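Local structure of type II restriction enzyme AgeI (Thalassobius gelatinovorus, 5DWA) at residues F96-V101 against A117-Q122; V143-Q148 against G163-K168. The protein is a type II restriction endonuclease that dimerizes to cleave double-stranded DNA at the sequence 5'-ACCGGT-3', cutting after the first A. All coordinates share one frame; numbering follows the deposited sequence. Where two conformers were deposited one is given.

Both contacts belong to the catalytic core of a PD-(D/E)XK nuclease, with centres about 10 Å apart. Contact 1 sets a turn of helix 84-109 against the loop after strand 113-117; contact 2 pairs the two strands of the adjoining hairpin. They touch directly: Leu100 CD1 lies 3.8 Å from Ala167 CB, and Phe96 CE2 lies 3.8 Å from Lys168 O. Asp142 ties them together, touching Glu97, sharing a backbone bond with Leu118 and accepting from Ala167 N. Asp142 and Lys168 bracket the hairpin in the order consistent with the acidic and lysine positions of this family. The bound DNA comes within about 4 Å (nearest atoms) of contact 2.

Contact 1. Residues F96-V101 against A117-Q122; sequences FEVALV and ALFKGQ. With nucleotides of chain D.
Glu97 reaches from its helix toward Ala117 and Phe119, and its side chain shows how one residue can join apolar packing to a polar, water-filled link. CB starts in apolar surroundings, 4.1 Å from Phe119 CZ and 4.1 Å from Ala117 CB. CG stands anti to the carbonyl carbon (chi1 -58°), and with chi2 extended the chain runs straight out toward the loop. CD then passes Phe119 CE1. At the tip the carboxylate is turned 61° from the ring plane; OE2 meets the ring at its edge, 3.6 Å from CE1. Water 1 sits 2.7 Å from Glu97 OE1 and 2.8 Å from Leu118 O, placed to donate to either, though it has more acceptors in reach than protons.

Val98 adds CG2 to the same ring edge, 3.9 Å from CZ, crossing Phe119 at about a right angle, while Val101 CG2 packs on Ala117. Over one ring face sits Ala117 CB, toward the rim, and Arg44 makes a cation-pi contact with Phe119. Farther along, Lys120 carries its NZ to the guanine base of DG11 of chain D. The loop folds back through an inverse gamma turn centred on Leu118, closed by a weak bond from Phe119 N to Ala117 O. Helix 84-109 thus packs on the loop joining strand 113-117 to helix 123-130, beside the bound DNA, in a nuclease of the PD-(D/E)XK class.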
loop_
_atom_site.group_PDB
_atom_site.type_symbol
_atom_site.label_atom_id
_atom_site.label_comp_id
_atom_site.label_asym_id
_atom_site.label_seq_id
_atom_site.Cartn_x
_atom_site.Cartn_y
_atom_site.Cartn_z
ATOM N N PHE A 96 -2.998 -12.246 -11.010
ATOM C CA PHE A 96 -1.907 -12.022 -11.953
ATOM C C PHE A 96 -0.805 -13.080 -11.755
ATOM O O PHE A 96 -0.217 -13.571 -12.726
ATOM C CB PHE A 96 -1.368 -10.593 -11.809
ATOM C CG PHE A 96 -0.265 -10.257 -12.772
ATOM C CD1 PHE A 96 -0.351 -10.594 -14.111
ATOM C CD2 PHE A 96 0.857 -9.582 -12.327
ATOM C CE1 PHE A 96 0.676 -10.267 -14.990
ATOM C CE2 PHE A 96 1.892 -9.255 -13.194
ATOM C CZ PHE A 96 1.802 -9.599 -14.527
ATOM N N GLU A 97 -0.535 -13.444 -10.503
ATOM C CA GLU A 97 0.358 -14.577 -10.224
ATOM C C GLU A 97 -0.133 -15.859 -10.909
ATOM O O GLU A 97 0.647 -16.561 -11.557
ATOM C CB GLU A 97 0.472 -14.825 -8.729
ATOM C CG GLU A 97 0.973 -13.621 -7.945
ATOM C CD GLU A 97 0.987 -13.927 -6.466
ATOM O OE1 GLU A 97 1.823 -14.747 -6.044
ATOM O OE2 GLU A 97 0.139 -13.385 -5.731
ATOM N N VAL A 98 -1.419 -16.170 -10.743
ATOM C CA VAL A 98 -2.017 -17.339 -11.400
ATOM C C VAL A 98 -1.784 -17.293 -12.904
ATOM O O VAL A 98 -1.390 -18.281 -13.511
ATOM C CB VAL A 98 -3.535 -17.436 -11.125
ATOM C CG1 VAL A 98 -4.195 -18.475 -12.049
ATOM C CG2 VAL A 98 -3.788 -17.793 -9.677
ATOM N N ALA A 99 -2.029 -16.136 -13.502
ATOM C CA ALA A 99 -1.893 -15.979 -14.943
ATOM C C ALA A 99 -0.439 -16.136 -15.407
ATOM O O ALA A 99 -0.191 -16.758 -16.438
ATOM C CB ALA A 99 -2.447 -14.629 -15.379
ATOM N N LEU A 100 0.516 -15.583 -14.659
ATOM C CA LEU A 100 1.928 -15.717 -15.017
ATOM C C LEU A 100 2.351 -17.187 -15.053
ATOM O O LEU A 100 3.023 -17.628 -15.989
ATOM C CB LEU A 100 2.823 -14.952 -14.039
ATOM C CG LEU A 100 2.862 -13.443 -14.226
ATOM C CD1 LEU A 100 3.591 -12.821 -13.035
ATOM C CD2 LEU A 100 3.557 -13.090 -15.532
ATOM N N VAL A 101 1.950 -17.939 -14.032
ATOM C CA VAL A 101 2.305 -19.350 -13.923
ATOM C C VAL A 101 1.648 -20.158 -15.042
ATOM O O VAL A 101 2.307 -20.974 -15.703
ATOM C CB VAL A 101 1.893 -19.922 -12.558
ATOM C CG1 VAL A 101 2.075 -21.441 -12.526
ATOM C CG2 VAL A 101 2.687 -19.266 -11.445
ATOM N N ALA A 117 3.553 -19.994 -7.813
ATOM C CA ALA A 117 3.002 -18.875 -7.034
ATOM C C ALA A 117 3.083 -19.201 -5.550
ATOM O O ALA A 117 2.738 -20.310 -5.132
ATOM C CB ALA A 117 1.564 -18.577 -7.447
ATOM N N LEU A 118 3.564 -18.248 -4.757
ATOM C CA LEU A 118 3.783 -18.514 -3.338
ATOM C C LEU A 118 2.546 -18.108 -2.542
ATOM O O LEU A 118 2.518 -17.087 -1.857
ATOM C CB LEU A 118 5.041 -17.799 -2.837
ATOM C CG LEU A 118 6.329 -18.238 -3.541
ATOM C CD1 LEU A 118 7.529 -17.467 -3.020
ATOM C CD2 LEU A 118 6.530 -19.738 -3.355
ATOM N N PHE A 119 1.507 -18.926 -2.651
ATOM C CA PHE A 119 0.262 -18.653 -1.953
ATOM C C PHE A 119 0.353 -19.160 -0.523
ATOM O O PHE A 119 1.395 -19.662 -0.104
ATOM C CB PHE A 119 -0.908 -19.289 -2.702
ATOM C CG PHE A 119 -1.200 -18.622 -4.010
ATOM C CD1 PHE A 119 -1.071 -17.245 -4.140
ATOM C CD2 PHE A 119 -1.606 -19.356 -5.113
ATOM C CE1 PHE A 119 -1.337 -16.616 -5.342
ATOM C CE2 PHE A 119 -1.876 -18.729 -6.323
ATOM C CZ PHE A 119 -1.744 -17.361 -6.436
ATOM N N LYS A 120 -0.736 -19.029 0.224
ATOM C CA LYS A 120 -0.701 -19.288 1.659
ATOM C C LYS A 120 -0.119 -20.656 2.013
ATOM O O LYS A 120 -0.568 -21.687 1.509
ATOM C CB LYS A 120 -2.104 -19.159 2.235
ATOM C CG LYS A 120 -2.131 -18.506 3.590
ATOM C CD LYS A 120 -3.324 -17.595 3.692
ATOM C CE LYS A 120 -3.362 -16.915 5.032
ATOM N NZ LYS A 120 -4.066 -15.614 4.926
ATOM N N GLY A 121 0.892 -20.653 2.874
ATOM C CA GLY A 121 1.481 -21.893 3.341
ATOM C C GLY A 121 2.750 -22.289 2.610
ATOM O O GLY A 121 3.486 -23.163 3.065
ATOM N N GLN A 122 3.017 -21.639 1.483
ATOM C CA GLN A 122 4.156 -22.006 0.645
ATOM C C GLN A 122 5.384 -21.124 0.846
ATOM O O GLN A 122 6.496 -21.512 0.481
ATOM C CB GLN A 122 3.763 -21.953 -0.831
ATOM C CG GLN A 122 2.784 -23.006 -1.269
ATOM C CD GLN A 122 2.353 -22.789 -2.700
ATOM O OE1 GLN A 122 3.069 -23.146 -3.635
ATOM N NE2 GLN A 122 1.188 -22.184 -2.881
ATOM P P DG D 11 -10.985 -16.813 -1.744
ATOM O OP1 DG D 11 -11.033 -15.946 -2.945
ATOM O OP2 DG D 11 -12.057 -17.839 -1.562
ATOM O "O5'" DG D 11 -9.601 -17.577 -1.690
ATOM C "C5'" DG D 11 -8.382 -16.884 -1.879
ATOM C "C4'" DG D 11 -7.357 -17.339 -0.862
ATOM O "O4'" DG D 11 -7.656 -16.727 0.421
ATOM C "C3'" DG D 11 -7.322 -18.846 -0.608
ATOM O "O3'" DG D 11 -5.982 -19.265 -0.369
ATOM C "C2'" DG D 11 -8.187 -19.000 0.643
ATOM C "C1'" DG D 11 -7.835 -17.735 1.405
ATOM N N9 DG D 11 -8.881 -17.281 2.320
ATOM C C8 DG D 11 -10.236 -17.489 2.208
ATOM N N7 DG D 11 -10.924 -16.938 3.173
ATOM C C5 DG D 11 -9.965 -16.321 3.965
ATOM C C6 DG D 11 -10.105 -15.560 5.155
ATOM O O6 DG D 11 -11.142 -15.271 5.768
ATOM N N1 DG D 11 -8.880 -15.120 5.630
ATOM C C2 DG D 11 -7.671 -15.373 5.039
ATOM N N2 DG D 11 -6.603 -14.871 5.653
ATOM N N3 DG D 11 -7.519 -16.081 3.928
ATOM C C4 DG D 11 -8.705 -16.523 3.448
HETATM O O HOH W 1 1.756 -14.843 -3.346
#

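Contact 2. Residues V143-Q148 against G163-K168; sequences VMIEKQ and GGIHAK
Val143 and Ile165 face each other as an antiparallel hydrogen-bonded pair, gripped by two backbone bonds: Val143 N to Ile165 O at 3.2 Å, and Ile165 N to Val143 O at 2.7 Å. The same Val143 O also receives a CA-H...O contact from Gly164 CA at 3.2 Å. Two residues on, Ile145 pairs with Gly163. Ile145 N donates to Gly163 O at 2.9 Å, from 45° above the carbonyl plane, whereas the return bond, Gly163 N to Ile145 O, is long at 3.4 Å and weak. Between them Met144 and Gly164 form the non-hydrogen-bonded pair.

Side chains reinforce this ladder on one face. Val143 CB lies 4.0 Å from Ile165 CB. Ile145 holds CG1 anti to its carbonyl carbon (chi1 -47°), and CD1 is thereby carried across to Ile165 CG1, 3.9 Å away in one of its two conformers, the two branches crossing at about a right angle. CD1 also lies over Gly164 N. Cut back to an alanine, Ile145 would lose CG1 and CD1, which is likely to open a gap beside Ile165 CG1 and strip Gly164 N of this apolar cover. The glycines fit their places: Gly163 has backbone angles that a side chain would not tolerate, and a CB on Gly164 would crowd Val143 O.

Further out, Leu115 packs against Val143 and Ile145, and on the other face Glu146 makes salt bridges with Arg114 and Arg129. Beyond the paired region, Asp178 takes a hydrogen bond from His166 and a salt bridge from Lys168. Strand 143-148 thus lies between strands 113-117 and 159-168, the latter running on beside strand 191-196, with helix 84-109 packed against the face that carries Val143 and Ala167.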
loop_
_atom_site.group_PDB
_atom_site.type_symbol
_atom_site.label_atom_id
_atom_site.label_comp_id
_atom_site.label_asym_id
_atom_site.label_seq_id
_atom_site.Cartn_x
_atom_site.Cartn_y
_atom_site.Cartn_z
ATOM N N VAL A 143 6.310 -15.088 -6.768
ATOM C CA VAL A 143 6.363 -16.333 -7.519
ATOM C C VAL A 143 7.813 -16.818 -7.519
ATOM O O VAL A 143 8.730 -16.051 -7.807
ATOM C CB VAL A 143 5.847 -16.143 -8.965
ATOM C CG1 VAL A 143 5.916 -17.441 -9.744
ATOM C CG2 VAL A 143 4.429 -15.538 -8.992
ATOM N N MET A 144 8.050 -18.074 -7.172
ATOM C CA MET A 144 9.432 -18.529 -7.175
ATOM C C MET A 144 9.790 -19.119 -8.535
ATOM O O MET A 144 8.916 -19.580 -9.274
ATOM C CB MET A 144 9.693 -19.518 -6.027
ATOM C CG MET A 144 9.305 -20.951 -6.254
ATOM S SD MET A 144 9.969 -22.013 -4.935
ATOM C CE MET A 144 8.700 -23.265 -4.939
ATOM N N ILE A 145 11.071 -19.022 -8.880
ATOM C CA ILE A 145 11.598 -19.576 -10.119
ATOM C C ILE A 145 12.549 -20.696 -9.748
ATOM O O ILE A 145 13.417 -20.500 -8.889
ATOM C CB ILE A 145 12.344 -18.531 -10.971
ATOM C CG1 ILE A 145 11.540 -17.231 -11.094
ATOM C CG2 ILE A 145 12.685 -19.111 -12.348
ATOM C CD1 ILE A 145 12.367 -16.075 -11.652
ATOM N N GLU A 146 12.369 -21.852 -10.385
ATOM C CA GLU A 146 13.209 -23.023 -10.139
ATOM C C GLU A 146 13.768 -23.569 -11.440
ATOM O O GLU A 146 13.170 -23.401 -12.502
ATOM C CB GLU A 146 12.421 -24.115 -9.424
ATOM C CG GLU A 146 12.007 -23.778 -8.006
ATOM C CD GLU A 146 11.131 -24.853 -7.402
ATOM O OE1 GLU A 146 10.058 -25.142 -7.974
ATOM O OE2 GLU A 146 11.521 -25.426 -6.364
ATOM N N LYS A 147 14.903 -24.250 -11.337
ATOM C CA LYS A 147 15.561 -24.848 -12.488
ATOM C C LYS A 147 15.923 -26.284 -12.154
ATOM O O LYS A 147 16.546 -26.541 -11.129
ATOM C CB LYS A 147 16.809 -24.051 -12.865
ATOM C CG LYS A 147 17.750 -24.746 -13.840
ATOM C CD LYS A 147 17.293 -24.584 -15.275
ATOM C CE LYS A 147 18.331 -25.130 -16.246
ATOM N NZ LYS A 147 18.010 -24.753 -17.649
ATOM N N GLN A 148 15.522 -27.225 -12.999
ATOM C CA GLN A 148 15.866 -28.624 -12.755
ATOM C C GLN A 148 17.366 -28.822 -12.940
ATOM O O GLN A 148 17.924 -28.453 -13.974
ATOM C CB GLN A 148 15.080 -29.541 -13.679
ATOM C CG GLN A 148 15.223 -31.012 -13.332
ATOM C CD GLN A 148 14.240 -31.866 -14.091
ATOM O OE1 GLN A 148 14.046 -31.682 -15.292
ATOM N NE2 GLN A 148 13.590 -32.791 -13.390
ATOM N N GLY A 163 15.543 -17.934 -8.168
ATOM C CA GLY A 163 15.113 -16.563 -7.984
ATOM C C GLY A 163 13.624 -16.424 -7.775
ATOM O O GLY A 163 12.934 -17.382 -7.440
ATOM N N GLY A 164 13.124 -15.208 -7.956
ATOM C CA GLY A 164 11.712 -14.977 -7.757
ATOM C C GLY A 164 11.223 -13.804 -8.552
ATOM O O GLY A 164 11.996 -12.995 -9.073
ATOM N N ILE A 165 9.898 -13.742 -8.684
ATOM C CA ILE A 165 9.196 -12.673 -9.395
ATOM C C ILE A 165 8.394 -11.806 -8.421
ATOM O O ILE A 165 7.659 -12.335 -7.586
ATOM C CB ILE A 165 8.242 -13.243 -10.466
ATOM C CG1 ILE A 165 9.007 -14.154 -11.434
ATOM C CG2 ILE A 165 7.548 -12.115 -11.220
ATOM C CD1 ILE A 165 8.120 -14.789 -12.486
ATOM N N HIS A 166 8.572 -10.483 -8.515
ATOM C CA HIS A 166 7.706 -9.511 -7.882
ATOM C C HIS A 166 6.647 -9.166 -8.898
ATOM O O HIS A 166 6.946 -8.506 -9.895
ATOM C CB HIS A 166 8.521 -8.292 -7.475
ATOM C CG HIS A 166 9.707 -8.653 -6.652
ATOM N ND1 HIS A 166 9.672 -8.674 -5.275
ATOM C CD2 HIS A 166 10.947 -9.077 -7.005
ATOM C CE1 HIS A 166 10.844 -9.074 -4.816
ATOM N NE2 HIS A 166 11.631 -9.337 -5.845
ATOM N N ALA A 167 5.430 -9.655 -8.670
ATOM C CA ALA A 167 4.349 -9.524 -9.634
ATOM C C ALA A 167 3.419 -8.422 -9.172
ATOM O O ALA A 167 2.930 -8.453 -8.045
ATOM C CB ALA A 167 3.592 -10.838 -9.780
ATOM N N LYS A 168 3.217 -7.419 -10.017
ATOM C CA LYS A 168 2.351 -6.307 -9.648
ATOM C C LYS A 168 1.498 -5.923 -10.830
ATOM O O LYS A 168 2.019 -5.643 -11.902
ATOM C CB LYS A 168 3.154 -5.080 -9.194
ATOM C CG LYS A 168 4.324 -5.380 -8.280
ATOM C CD LYS A 168 4.781 -4.134 -7.560
ATOM C CE LYS A 168 3.877 -3.816 -6.376
ATOM N NZ LYS A 168 4.023 -4.816 -5.277
#